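Local coordinates for SMC protein (Pyrococcus furiosus, PDB 3NWC) that forms the dimerising, DNA-binding hinge domain of an SMC protein that is probably required for chromosome condensation and partitioning, at residues A52-V57 with T131-S136; G38-L43 with V57-R62; S104-P109 with G145-V150; N65-D70 with E121-F126; G34-T39 with E71-K76. One frame throughout, in Å; residues are numbered along the deposited sequence. Where two conformers were deposited one is given.

Interaction 1: A52-V57 with T131-S136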
# COMPACT_ATOMS: atom_id res chain seq x y z
N ALA A 52 15.88 -7.17 -10.21
CA ALA A 52 14.51 -7.68 -10.25
C ALA A 52 13.80 -7.61 -8.91
O ALA A 52 12.64 -7.22 -8.84
CB ALA A 52 14.46 -9.09 -10.80
N LEU A 53 14.48 -8.01 -7.85
CA LEU A 53 13.88 -7.95 -6.51
C LEU A 53 13.70 -6.49 -6.06
O LEU A 53 12.66 -6.10 -5.53
CB LEU A 53 14.71 -8.75 -5.50
CG LEU A 53 14.26 -8.81 -4.04
CD1 LEU A 53 12.83 -9.37 -3.90
CD2 LEU A 53 15.23 -9.63 -3.22
N ALA A 54 14.73 -5.68 -6.27
CA ALA A 54 14.64 -4.27 -5.88
C ALA A 54 13.45 -3.56 -6.52
O ALA A 54 12.75 -2.77 -5.87
CB ALA A 54 15.95 -3.55 -6.23
N ILE A 55 13.21 -3.83 -7.80
CA ILE A 55 12.10 -3.21 -8.52
C ILE A 55 10.74 -3.79 -8.08
O ILE A 55 9.78 -3.04 -7.92
CB ILE A 55 12.27 -3.35 -10.05
CG1 ILE A 55 13.50 -2.54 -10.49
CG2 ILE A 55 11.04 -2.85 -10.78
CD1 ILE A 55 13.45 -1.09 -10.00
N GLU A 56 10.68 -5.10 -7.88
CA GLU A 56 9.45 -5.70 -7.33
C GLU A 56 9.10 -5.03 -6.00
O GLU A 56 7.95 -4.64 -5.79
CB GLU A 56 9.63 -7.21 -7.13
CG GLU A 56 8.50 -7.89 -6.35
CD GLU A 56 7.17 -7.88 -7.07
OE1 GLU A 56 7.17 -7.92 -8.32
OE2 GLU A 56 6.13 -7.83 -6.39
N VAL A 57 10.08 -4.92 -5.11
CA VAL A 57 9.85 -4.31 -3.80
C VAL A 57 9.51 -2.82 -3.91
O VAL A 57 8.58 -2.31 -3.24
CB VAL A 57 11.07 -4.52 -2.86
CG1 VAL A 57 10.95 -3.70 -1.59
CG2 VAL A 57 11.26 -6.02 -2.54
N THR A 131 12.78 6.79 -6.25
CA THR A 131 13.41 5.63 -5.64
C THR A 131 14.86 5.45 -6.09
O THR A 131 15.16 5.45 -7.27
CB THR A 131 12.64 4.31 -5.92
OG1 THR A 131 11.30 4.47 -5.47
CG2 THR A 131 13.27 3.15 -5.17
N VAL A 132 15.73 5.25 -5.11
CA VAL A 132 17.12 4.93 -5.36
C VAL A 132 17.45 3.54 -4.85
O VAL A 132 16.98 3.11 -3.79
CB VAL A 132 18.02 5.99 -4.68
CG1 VAL A 132 19.48 5.67 -4.89
CG2 VAL A 132 17.68 7.37 -5.20
N ILE A 133 18.25 2.82 -5.64
CA ILE A 133 18.70 1.49 -5.27
C ILE A 133 20.06 1.61 -4.61
O ILE A 133 20.98 2.24 -5.16
CB ILE A 133 18.80 0.58 -6.51
CG1 ILE A 133 17.47 0.56 -7.26
CG2 ILE A 133 19.24 -0.82 -6.11
CD1 ILE A 133 17.52 -0.15 -8.60
N VAL A 134 20.18 1.03 -3.42
CA VAL A 134 21.42 1.01 -2.67
C VAL A 134 21.77 -0.45 -2.35
O VAL A 134 20.91 -1.33 -2.40
CB VAL A 134 21.30 1.83 -1.37
CG1 VAL A 134 20.77 3.23 -1.68
CG2 VAL A 134 20.39 1.13 -0.39
N ASN A 135 23.03 -0.70 -2.01
CA ASN A 135 23.52 -2.07 -1.88
C ASN A 135 23.12 -2.81 -0.60
O ASN A 135 22.98 -4.03 -0.61
CB ASN A 135 25.04 -2.11 -2.06
CG ASN A 135 25.47 -1.57 -3.40
OD1 ASN A 135 25.56 -0.36 -3.60
ND2 ASN A 135 25.75 -2.47 -4.34
N SER A 136 22.97 -2.08 0.51
CA SER A 136 22.61 -2.72 1.78
C SER A 136 21.97 -1.78 2.79
O SER A 136 21.85 -0.59 2.55
CB SER A 136 23.83 -3.43 2.39
OG SER A 136 25.03 -2.75 2.08
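Helix-on-sheet packing in the SMC hinge domain is exemplified by Ile133, a residue of strand 131-134 whose two branches reach Ala54 and Ile55 on helix 52-59. The contact is entirely apolar and entirely buried, and it divides the labour between the arms of one side chain. The short arm, CG2, meets the methyl of the smallest partner: Ile133 CG2 lies 4.3 Å from Ala54 CB, which points toward the strand. The longer arm runs beside it to the next residue of the helix, where Ile133 CD1 comes to 4.4 Å from Ile55 CD1, one terminal methyl against another. Extension of the Ile133 chain (chi2 172°) carries its methyl outward from the strand, whereas the bent Ile55 (chi2 -53°) swings its own methyl round from a CB that does not face the sheet. Both separations are relaxed van der Waals distances, and the small Ala54 is consistent with the close approach of the two backbones, the CA atoms of Ala54 and Ile133 being 7.1 Å apart. Only about 91 Å² is buried in all, so the pair is one element of a wider interface. Val150, on the neighbouring strand 148-151, also touches Ile133 and extends the apolar surface under the helix, while Ile55 also touches Ala110. On its other flank helix 52-59 carries helix 4-19, with a salt bridge from Glu56 to Arg17. Strand 131-134 itself runs between strands 108-109 and 148-151, bonded to both through its backbone.

Interaction 2: G38-L43 with V57-R62; sequences GTLAEL and VALGNR
With chi1 at -79°, Leu40 sets CG beside its backbone N, and a fully extended chi2 of 178° then sends CD1 onward to Leu59 and Arg62. There the methyl meets two unlike surfaces. Leu40 CD1 lies 3.6 Å from Arg62 O, and Leu40 CB stands almost as near, so the leucine runs alongside this carbonyl oxygen. The same CD1 packs 4.3 Å from Leu59 CD2, methyl to methyl. Leu59 itself departs from a staggered chi1, at -101°. Helix 52-59 ends here: Gly60, with positive phi, breaks the spiral. The other partner starts with a capping box. Thr39 N donates to Glu42 OE1 at 3.0 Å, from above the carboxylate plane, and Glu42 N returns a weak bond to Thr39 OG1, helping to set the turn that carries Leu40. Arg62 leads its guanidinium group away from Leu40 and, in one of its two conformers, forms a salt bridge with Glu158 of the second subunit, a link from this part of the fold to the hinge dimer. Around the contact, Ala127 of helix 121-128 touches both leucines, and Leu40 also rests on Val67 and Leu92 of strands 66-68 and 89-93.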
# COMPACT_ATOMS: atom_id res chain seq x y z
N GLY A 38 -3.49 -0.26 -18.86
CA GLY A 38 -3.14 -1.49 -18.17
C GLY A 38 -2.48 -1.22 -16.84
O GLY A 38 -2.34 -0.07 -16.44
N THR A 39 -2.07 -2.28 -16.14
CA THR A 39 -1.38 -2.13 -14.87
C THR A 39 0.09 -1.79 -15.09
O THR A 39 0.65 -2.13 -16.13
CB THR A 39 -1.45 -3.43 -14.06
OG1 THR A 39 -0.76 -4.47 -14.77
CG2 THR A 39 -2.90 -3.86 -13.85
N LEU A 40 0.71 -1.15 -14.11
CA LEU A 40 2.14 -0.87 -14.19
C LEU A 40 2.94 -2.16 -14.35
O LEU A 40 3.95 -2.17 -15.03
CB LEU A 40 2.62 -0.09 -12.96
CG LEU A 40 2.32 1.40 -13.01
CD1 LEU A 40 2.78 2.09 -11.71
CD2 LEU A 40 3.03 1.99 -14.22
N ALA A 41 2.48 -3.23 -13.71
CA ALA A 41 3.14 -4.53 -13.86
C ALA A 41 3.18 -4.98 -15.32
O ALA A 41 4.09 -5.71 -15.72
CB ALA A 41 2.47 -5.58 -12.99
N GLU A 42 2.20 -4.57 -16.12
CA GLU A 42 2.16 -4.99 -17.51
C GLU A 42 2.95 -4.04 -18.39
O GLU A 42 3.20 -4.33 -19.56
CB GLU A 42 0.71 -5.05 -18.02
CG GLU A 42 -0.15 -6.07 -17.29
CD GLU A 42 -1.62 -5.93 -17.59
OE1 GLU A 42 -2.10 -4.80 -17.83
OE2 GLU A 42 -2.31 -6.97 -17.59
N LEU A 43 3.35 -2.91 -17.82
CA LEU A 43 3.87 -1.82 -18.63
C LEU A 43 5.35 -1.53 -18.39
O LEU A 43 5.97 -0.73 -19.10
CB LEU A 43 3.05 -0.55 -18.36
CG LEU A 43 1.57 -0.60 -18.75
CD1 LEU A 43 0.81 0.62 -18.24
CD2 LEU A 43 1.44 -0.72 -20.27
N VAL A 57 10.08 -4.92 -5.11
CA VAL A 57 9.85 -4.31 -3.80
C VAL A 57 9.51 -2.82 -3.91
O VAL A 57 8.58 -2.31 -3.24
CB VAL A 57 11.07 -4.52 -2.86
CG1 VAL A 57 10.95 -3.70 -1.59
CG2 VAL A 57 11.26 -6.02 -2.54
N ALA A 58 10.24 -2.09 -4.74
CA ALA A 58 10.00 -0.65 -4.80
C ALA A 58 8.64 -0.30 -5.43
O ALA A 58 8.04 0.74 -5.11
CB ALA A 58 11.14 0.08 -5.52
N LEU A 59 8.18 -1.13 -6.37
CA LEU A 59 6.85 -0.94 -6.94
C LEU A 59 5.78 -1.33 -5.92
O LEU A 59 4.79 -0.63 -5.75
CB LEU A 59 6.67 -1.80 -8.17
CG LEU A 59 6.79 -1.23 -9.57
CD1 LEU A 59 6.35 -2.29 -10.57
CD2 LEU A 59 5.92 0.01 -9.70
N GLY A 60 5.99 -2.46 -5.25
CA GLY A 60 5.01 -2.95 -4.29
C GLY A 60 3.62 -3.01 -4.90
O GLY A 60 3.45 -3.48 -6.03
N ASN A 61 2.63 -2.51 -4.17
CA ASN A 61 1.24 -2.56 -4.64
C ASN A 61 1.00 -1.70 -5.87
O ASN A 61 0.01 -1.87 -6.58
CB ASN A 61 0.28 -2.12 -3.54
CG ASN A 61 0.07 -3.18 -2.50
OD1 ASN A 61 0.38 -4.35 -2.72
ND2 ASN A 61 -0.46 -2.79 -1.35
N ARG A 62 1.90 -0.77 -6.14
CA ARG A 62 1.72 0.09 -7.30
C ARG A 62 1.72 -0.74 -8.57
O ARG A 62 1.14 -0.35 -9.57
CB ARG A 62 2.81 1.16 -7.35
CG ARG A 62 2.75 2.14 -6.20
CD ARG A 62 1.35 2.64 -6.01
NE ARG A 62 1.27 3.63 -4.94
CZ ARG A 62 0.19 4.34 -4.67
NH1 ARG A 62 -0.92 4.19 -5.39
NH2 ARG A 62 0.22 5.22 -3.67

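Interaction 3: S104-P109 with G145-V150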
# COMPACT_ATOMS: atom_id res chain seq x y z
N SER A 104 19.35 13.52 -5.19
CA SER A 104 20.53 13.15 -4.44
C SER A 104 21.40 12.22 -5.27
O SER A 104 21.01 11.79 -6.35
CB SER A 104 20.14 12.48 -3.11
OG SER A 104 19.67 11.16 -3.33
N SER A 105 22.60 11.92 -4.77
CA SER A 105 23.52 11.03 -5.46
C SER A 105 23.82 9.81 -4.61
O SER A 105 24.89 9.21 -4.73
CB SER A 105 24.81 11.77 -5.85
OG SER A 105 25.42 12.39 -4.73
N VAL A 106 22.87 9.44 -3.76
CA VAL A 106 23.04 8.31 -2.85
C VAL A 106 23.21 6.98 -3.58
O VAL A 106 23.89 6.08 -3.11
CB VAL A 106 21.86 8.23 -1.86
CG1 VAL A 106 21.73 6.83 -1.27
CG2 VAL A 106 22.03 9.27 -0.77
N GLY A 107 22.59 6.85 -4.75
CA GLY A 107 22.72 5.60 -5.48
C GLY A 107 22.07 5.64 -6.84
O GLY A 107 21.92 6.70 -7.43
N LEU A 108 21.67 4.46 -7.32
CA LEU A 108 21.19 4.31 -8.69
C LEU A 108 19.68 4.50 -8.77
O LEU A 108 18.93 3.71 -8.18
CB LEU A 108 21.56 2.92 -9.18
CG LEU A 108 21.06 2.41 -10.54
CD1 LEU A 108 21.66 3.24 -11.69
CD2 LEU A 108 21.42 0.94 -10.70
N PRO A 109 19.23 5.52 -9.51
CA PRO A 109 17.78 5.71 -9.67
C PRO A 109 17.10 4.47 -10.25
O PRO A 109 17.54 3.90 -11.25
CB PRO A 109 17.68 6.85 -10.68
CG PRO A 109 18.91 7.67 -10.40
CD PRO A 109 19.99 6.65 -10.09
N GLY A 145 14.27 8.91 5.74
CA GLY A 145 13.40 10.06 5.86
C GLY A 145 13.69 11.17 4.87
O GLY A 145 12.92 12.12 4.74
N LYS A 146 14.79 11.05 4.14
CA LYS A 146 15.14 12.07 3.16
C LYS A 146 15.28 11.55 1.73
O LYS A 146 15.23 12.32 0.78
CB LYS A 146 16.41 12.81 3.58
CG LYS A 146 17.69 12.04 3.31
CD LYS A 146 18.90 12.96 3.38
CE LYS A 146 20.10 12.33 2.70
NZ LYS A 146 21.28 13.25 2.62
N VAL A 147 15.45 10.24 1.58
CA VAL A 147 15.56 9.63 0.25
C VAL A 147 14.75 8.33 0.24
O VAL A 147 14.83 7.55 1.19
CB VAL A 147 17.02 9.29 -0.08
CG1 VAL A 147 17.13 8.78 -1.51
CG2 VAL A 147 17.93 10.50 0.14
N ARG A 148 13.96 8.10 -0.81
CA ARG A 148 13.32 6.78 -0.95
C ARG A 148 14.34 5.78 -1.48
O ARG A 148 14.91 5.97 -2.54
CB ARG A 148 12.09 6.82 -1.85
CG ARG A 148 11.27 5.50 -1.85
CD ARG A 148 10.00 5.63 -2.69
NE ARG A 148 8.94 4.72 -2.24
CZ ARG A 148 8.65 3.55 -2.81
NH1 ARG A 148 9.35 3.13 -3.86
NH2 ARG A 148 7.67 2.80 -2.33
N MSE A 149 14.57 4.70 -0.72
CA MSE A 149 15.58 3.72 -1.09
C MSE A 149 15.04 2.30 -1.04
O MSE A 149 14.17 1.97 -0.23
CB MSE A 149 16.80 3.83 -0.17
CG MSE A 149 17.52 5.17 -0.25
SE MSE A 149 18.71 5.36 1.28
CE MSE A 149 17.37 5.45 2.69
N VAL A 150 15.58 1.45 -1.89
CA VAL A 150 15.30 0.02 -1.79
C VAL A 150 16.67 -0.65 -1.84
O VAL A 150 17.53 -0.23 -2.60
CB VAL A 150 14.37 -0.46 -2.93
CG1 VAL A 150 14.97 -0.14 -4.33
CG2 VAL A 150 14.07 -1.93 -2.79
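Val106 lays its two methyls against two side chains at the start of strand 148-151 and just before it, Met149 and Val147. Its CG2 takes the valine, with Val106 CG2 4.4 Å from Val147 CG2; its CG1 takes the other, with Val106 CG1 4.2 Å from the SE atom of Met149, which is present as selenomethionine. Val147 and Met149 are two residues apart and so share a face of the chain, which lets one branched residue touch both. A polar atom joins the cluster from Ser104. At a chi1 of 74° its hydroxyl lies between the backbone N and the carbonyl carbon, and this puts Ser104 OG astride the fork of Val147, 3.9 Å from CG1 and equally far from CG2. The oxygen meets only carbon on that valine, so the approach is simple van der Waals contact. The whole is partly buried, covering about 147 Å². It illustrates how a loop leading into one strand, 108-109, can pack on the beginning of another, 148-151, across the strand that separates them. Val134 and Val132 of that strand, 131-134, touch Val106 and Val147; Val150, alternating to the other face, packs on helix 52-59.

Interaction 4: N65-D70 with E121-F126; sequences NVVVED and ENAVKF
Apolar contact comes first, between Val67 on strand 66-68 and Ala123 on helix 121-128. The alanine methyl approaches the fork of the valine: Ala123 CB lies 3.7 Å from Val67 CG2 and 4.0 Å from Val67 CG1. A chi1 of 179° sets CG1 anti to the backbone N and turns both methyls toward the helix, so one small group is held against two. The helix offers nothing larger than a methyl here, which is consistent with the closeness of strand and helix, the CA atoms of Val67 and Ala123 being 6.7 Å apart.

Contact between a polar atom and a ring edge is the second kind. Asn65 OD1 sits near the plane of the Phe126 ring, 4.3 Å from Phe126 CE2, at an edge where the C-H at CE2 faces the oxygen. The distance is long, and any electrostatic gain is likely to be slight. This buried oxygen finds its real partner in Arg62, whose NH1, in one of two conformers, donates a hydrogen bond to it. The guanidinium group of that conformer also packs on Phe126, so a single residue touches both members of the pair. Within the helix, Ala123 O lies at the ring edge as well, in the ring plane.

Helix 121-128 is thereby laid on one face of the sheet formed by strands 36-39, 66-68 and 89-93. Leu40 and Leu43 pack beside Val67, Leu92 touches both Asn65 and Phe126, and Asn122 ND2 bonds to Leu94 O just beyond strand 89-93. Ser160 of the second subunit reaches Phe126 too.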
# COMPACT_ATOMS: atom_id res chain seq x y z
N ASN A 65 -1.66 -1.01 -9.86
CA ASN A 65 -2.37 0.21 -10.24
C ASN A 65 -2.58 0.25 -11.75
O ASN A 65 -1.72 -0.19 -12.51
CB ASN A 65 -1.57 1.46 -9.86
CG ASN A 65 -1.54 1.74 -8.36
OD1 ASN A 65 -1.06 2.80 -7.95
ND2 ASN A 65 -2.00 0.80 -7.55
N VAL A 66 -3.72 0.79 -12.19
CA VAL A 66 -4.09 0.80 -13.60
C VAL A 66 -3.90 2.19 -14.16
O VAL A 66 -4.47 3.15 -13.66
CB VAL A 66 -5.58 0.42 -13.80
CG1 VAL A 66 -5.95 0.50 -15.29
CG2 VAL A 66 -5.86 -0.99 -13.27
N VAL A 67 -3.07 2.29 -15.20
CA VAL A 67 -2.78 3.57 -15.85
C VAL A 67 -3.90 3.91 -16.84
O VAL A 67 -4.23 3.09 -17.69
CB VAL A 67 -1.44 3.51 -16.60
CG1 VAL A 67 -1.13 4.84 -17.31
CG2 VAL A 67 -0.30 3.18 -15.63
N VAL A 68 -4.47 5.10 -16.72
CA VAL A 68 -5.54 5.55 -17.62
C VAL A 68 -5.25 6.95 -18.14
O VAL A 68 -4.42 7.67 -17.60
CB VAL A 68 -6.92 5.54 -16.93
CG1 VAL A 68 -7.26 4.14 -16.44
CG2 VAL A 68 -6.97 6.53 -15.77
N GLU A 69 -5.96 7.33 -19.20
CA GLU A 69 -5.73 8.61 -19.88
C GLU A 69 -5.99 9.79 -18.95
O GLU A 69 -5.16 10.69 -18.84
CB GLU A 69 -6.62 8.71 -21.12
CG GLU A 69 -6.42 9.99 -21.94
OE1 GLU A 69 -4.05 10.11 -22.16
OE2 GLU A 69 -5.23 9.84 -23.99
N ASP A 70 -7.14 9.79 -18.29
CA ASP A 70 -7.50 10.91 -17.41
C ASP A 70 -8.49 10.52 -16.32
O ASP A 70 -8.88 9.36 -16.21
CB ASP A 70 -8.05 12.08 -18.24
CG ASP A 70 -9.26 11.68 -19.06
OD1 ASP A 70 -10.10 10.90 -18.56
OD2 ASP A 70 -9.37 12.15 -20.21
N GLU A 121 5.04 7.81 -18.94
CA GLU A 121 6.13 8.22 -18.06
C GLU A 121 5.66 8.84 -16.75
O GLU A 121 6.29 8.64 -15.71
CB GLU A 121 7.09 9.16 -18.79
CG GLU A 121 6.46 10.47 -19.23
CD GLU A 121 7.43 11.33 -20.02
OE1 GLU A 121 8.65 11.24 -19.76
OE2 GLU A 121 6.98 12.09 -20.90
N ASN A 122 4.56 9.58 -16.77
CA ASN A 122 4.13 10.25 -15.54
C ASN A 122 3.72 9.23 -14.49
O ASN A 122 3.95 9.44 -13.31
CB ASN A 122 2.99 11.21 -15.79
CG ASN A 122 3.40 12.39 -16.63
OD1 ASN A 122 4.60 12.69 -16.75
ND2 ASN A 122 2.43 13.07 -17.23
N ALA A 123 3.12 8.14 -14.94
CA ALA A 123 2.69 7.07 -14.05
C ALA A 123 3.88 6.29 -13.52
O ALA A 123 3.91 5.94 -12.34
CB ALA A 123 1.73 6.14 -14.76
N VAL A 124 4.86 6.02 -14.38
CA VAL A 124 6.05 5.30 -13.95
C VAL A 124 6.88 6.12 -12.97
O VAL A 124 7.37 5.60 -11.96
CB VAL A 124 6.91 4.90 -15.16
CG1 VAL A 124 8.25 4.34 -14.69
CG2 VAL A 124 6.16 3.88 -15.99
N LYS A 125 7.03 7.41 -13.24
CA LYS A 125 7.82 8.26 -12.36
C LYS A 125 7.08 8.56 -11.06
O LYS A 125 7.70 8.80 -10.03
CB LYS A 125 8.23 9.55 -13.08
CG LYS A 125 9.29 9.32 -14.14
CD LYS A 125 9.49 10.56 -15.01
CE LYS A 125 10.52 10.29 -16.10
NZ LYS A 125 11.84 9.92 -15.52
N PHE A 126 5.76 8.55 -11.11
CA PHE A 126 4.99 8.63 -9.86
C PHE A 126 5.35 7.44 -8.96
O PHE A 126 5.56 7.60 -7.76
CB PHE A 126 3.49 8.65 -10.13
CG PHE A 126 2.69 8.05 -9.01
CD1 PHE A 126 2.46 8.76 -7.84
CD2 PHE A 126 2.20 6.76 -9.12
CE1 PHE A 126 1.75 8.19 -6.81
CE2 PHE A 126 1.49 6.20 -8.09
CZ PHE A 126 1.26 6.92 -6.94

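Interaction 5: G34-T39 with E71-K76; sequences GGIYGT and ELVAEK
Backbone and helix come closest at Gly35 and Val73, whose CA atoms are 6.4 Å apart, and Gly35 turns there with a positive phi of 86° just before strand 36-39 begins. That conformation calls for glycine, and so does the neighbour: a CB on Gly35 would lie only 3.0 Å from Val73 CG2. Val73 is the residue that does the packing. Its two methyls straddle a peptide oxygen, with Gly34 O 3.6 Å from Val73 CG2 and equally near Val73 CG1. The CG1 methyl has further partners, for Val73 CG1 lies 3.7 Å from Gly35 O and 3.6 Å from Ile36 CG1. The Ile36 and Val73 side chains cross obliquely, the isoleucine reaching in through CG1, which a chi1 of -56° sets beside its backbone N. One branched residue thus serves three consecutive positions, two through carbonyl oxygens and one through its side chain. An alanine in place of Val73 would lack both methyls, and the loss would probably open a gap beside Ile36 and leave the glycine turn less firmly packed. The contact lies at the surface of the domain. Helix 71-83 starts just before it, where Asp70 OD1 caps Val73 N, and links strand 66-68 to the parallel strand 89-93 in a beta-alpha-beta crossover. Val68 packs against both Ile36 and Val73, placing the contact between that helix and strand 36-39, outermost in its sheet within this chain.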
# COMPACT_ATOMS: atom_id res chain seq x y z
N GLY A 34 -12.60 3.25 -23.22
CA GLY A 34 -11.32 3.54 -23.83
C GLY A 34 -10.41 4.31 -22.89
O GLY A 34 -10.86 4.84 -21.88
N GLY A 35 -9.13 4.36 -23.23
CA GLY A 35 -8.19 5.17 -22.48
C GLY A 35 -7.61 4.46 -21.27
O GLY A 35 -7.03 5.09 -20.38
N ILE A 36 -7.78 3.14 -21.24
CA ILE A 36 -7.19 2.31 -20.19
C ILE A 36 -5.97 1.57 -20.73
O ILE A 36 -6.09 0.76 -21.65
CB ILE A 36 -8.20 1.30 -19.65
CG1 ILE A 36 -9.46 2.01 -19.16
CG2 ILE A 36 -7.56 0.47 -18.53
CD1 ILE A 36 -10.53 1.07 -18.63
N TYR A 37 -4.80 1.85 -20.17
CA TYR A 37 -3.56 1.32 -20.72
C TYR A 37 -3.15 -0.03 -20.12
O TYR A 37 -2.56 -0.86 -20.81
CB TYR A 37 -2.45 2.37 -20.64
CG TYR A 37 -2.82 3.65 -21.35
CD1 TYR A 37 -2.79 3.72 -22.74
CD2 TYR A 37 -3.24 4.77 -20.65
CE1 TYR A 37 -3.14 4.89 -23.41
CE2 TYR A 37 -3.59 5.94 -21.30
CZ TYR A 37 -3.55 5.99 -22.68
OH TYR A 37 -3.90 7.15 -23.34
N GLY A 38 -3.49 -0.26 -18.86
CA GLY A 38 -3.14 -1.49 -18.17
C GLY A 38 -2.48 -1.22 -16.84
O GLY A 38 -2.34 -0.07 -16.44
N THR A 39 -2.07 -2.28 -16.14
CA THR A 39 -1.38 -2.13 -14.87
C THR A 39 0.09 -1.79 -15.09
O THR A 39 0.65 -2.13 -16.13
CB THR A 39 -1.45 -3.43 -14.06
OG1 THR A 39 -0.76 -4.47 -14.77
CG2 THR A 39 -2.90 -3.86 -13.85
N GLU A 71 -8.89 11.50 -15.50
CA GLU A 71 -9.76 11.20 -14.36
C GLU A 71 -11.16 10.79 -14.78
O GLU A 71 -11.89 10.15 -14.02
CB GLU A 71 -9.81 12.36 -13.36
CG GLU A 71 -10.75 13.50 -13.74
CD GLU A 71 -10.14 14.46 -14.75
OE1 GLU A 71 -10.85 15.41 -15.15
OE2 GLU A 71 -8.97 14.29 -15.13
N LEU A 72 -11.55 11.15 -16.00
CA LEU A 72 -12.86 10.78 -16.50
C LEU A 72 -12.87 9.28 -16.76
O LEU A 72 -13.85 8.59 -16.46
CB LEU A 72 -13.22 11.56 -17.76
CG LEU A 72 -13.25 13.09 -17.60
CD1 LEU A 72 -13.48 13.77 -18.94
CD2 LEU A 72 -14.31 13.52 -16.59
N VAL A 73 -11.78 8.77 -17.32
CA VAL A 73 -11.65 7.33 -17.54
C VAL A 73 -11.70 6.59 -16.21
O VAL A 73 -12.32 5.54 -16.11
CB VAL A 73 -10.33 6.97 -18.27
CG1 VAL A 73 -10.17 5.45 -18.37
CG2 VAL A 73 -10.28 7.62 -19.65
N ALA A 74 -11.04 7.14 -15.20
CA ALA A 74 -11.03 6.50 -13.88
C ALA A 74 -12.43 6.42 -13.31
O ALA A 74 -12.84 5.38 -12.82
CB ALA A 74 -10.12 7.24 -12.92
N GLU A 75 -13.18 7.52 -13.37
CA GLU A 75 -14.52 7.51 -12.82
C GLU A 75 -15.45 6.56 -13.58
O GLU A 75 -16.28 5.89 -12.98
CB GLU A 75 -15.11 8.93 -12.69
CG GLU A 75 -14.32 9.81 -11.72
CD GLU A 75 -15.11 11.01 -11.22
OE1 GLU A 75 -14.50 12.08 -11.00
OE2 GLU A 75 -16.34 10.89 -11.03
N LYS A 76 -15.30 6.48 -14.90
CA LYS A 76 -16.11 5.52 -15.66
C LYS A 76 -15.77 4.10 -15.25
O LYS A 76 -16.65 3.25 -15.07
CB LYS A 76 -15.92 5.70 -17.17
CG LYS A 76 -16.64 6.91 -17.75
CD LYS A 76 -16.42 7.01 -19.25
CE LYS A 76 -16.76 5.70 -19.95
NZ LYS A 76 -16.61 5.80 -21.44

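Overall arrangement
Four of the five contacts fall into two pairs, one on the five-stranded sheet and one on the three-stranded sheet, with interaction 2 between them. Interactions 1 and 3, centres about 10 Å apart, share the former through Ile133 N to Leu108 O and Val132 N to Arg148 O. Interactions 4 and 5, also about 10 Å between centres, share the latter, where Gly38 O meets Val67 N at 2.8 Å. Interaction 2, near the centre of the chain, touches all the others and shares Val57 with interaction 1, Gly38 and Thr39 with interaction 5. Interactions 3 and 5 are farthest apart, about 31 Å between centres. Interactions 1, 2, 4 and 5 have neighbours in the second subunit, consistent with the hinge's dimerising role.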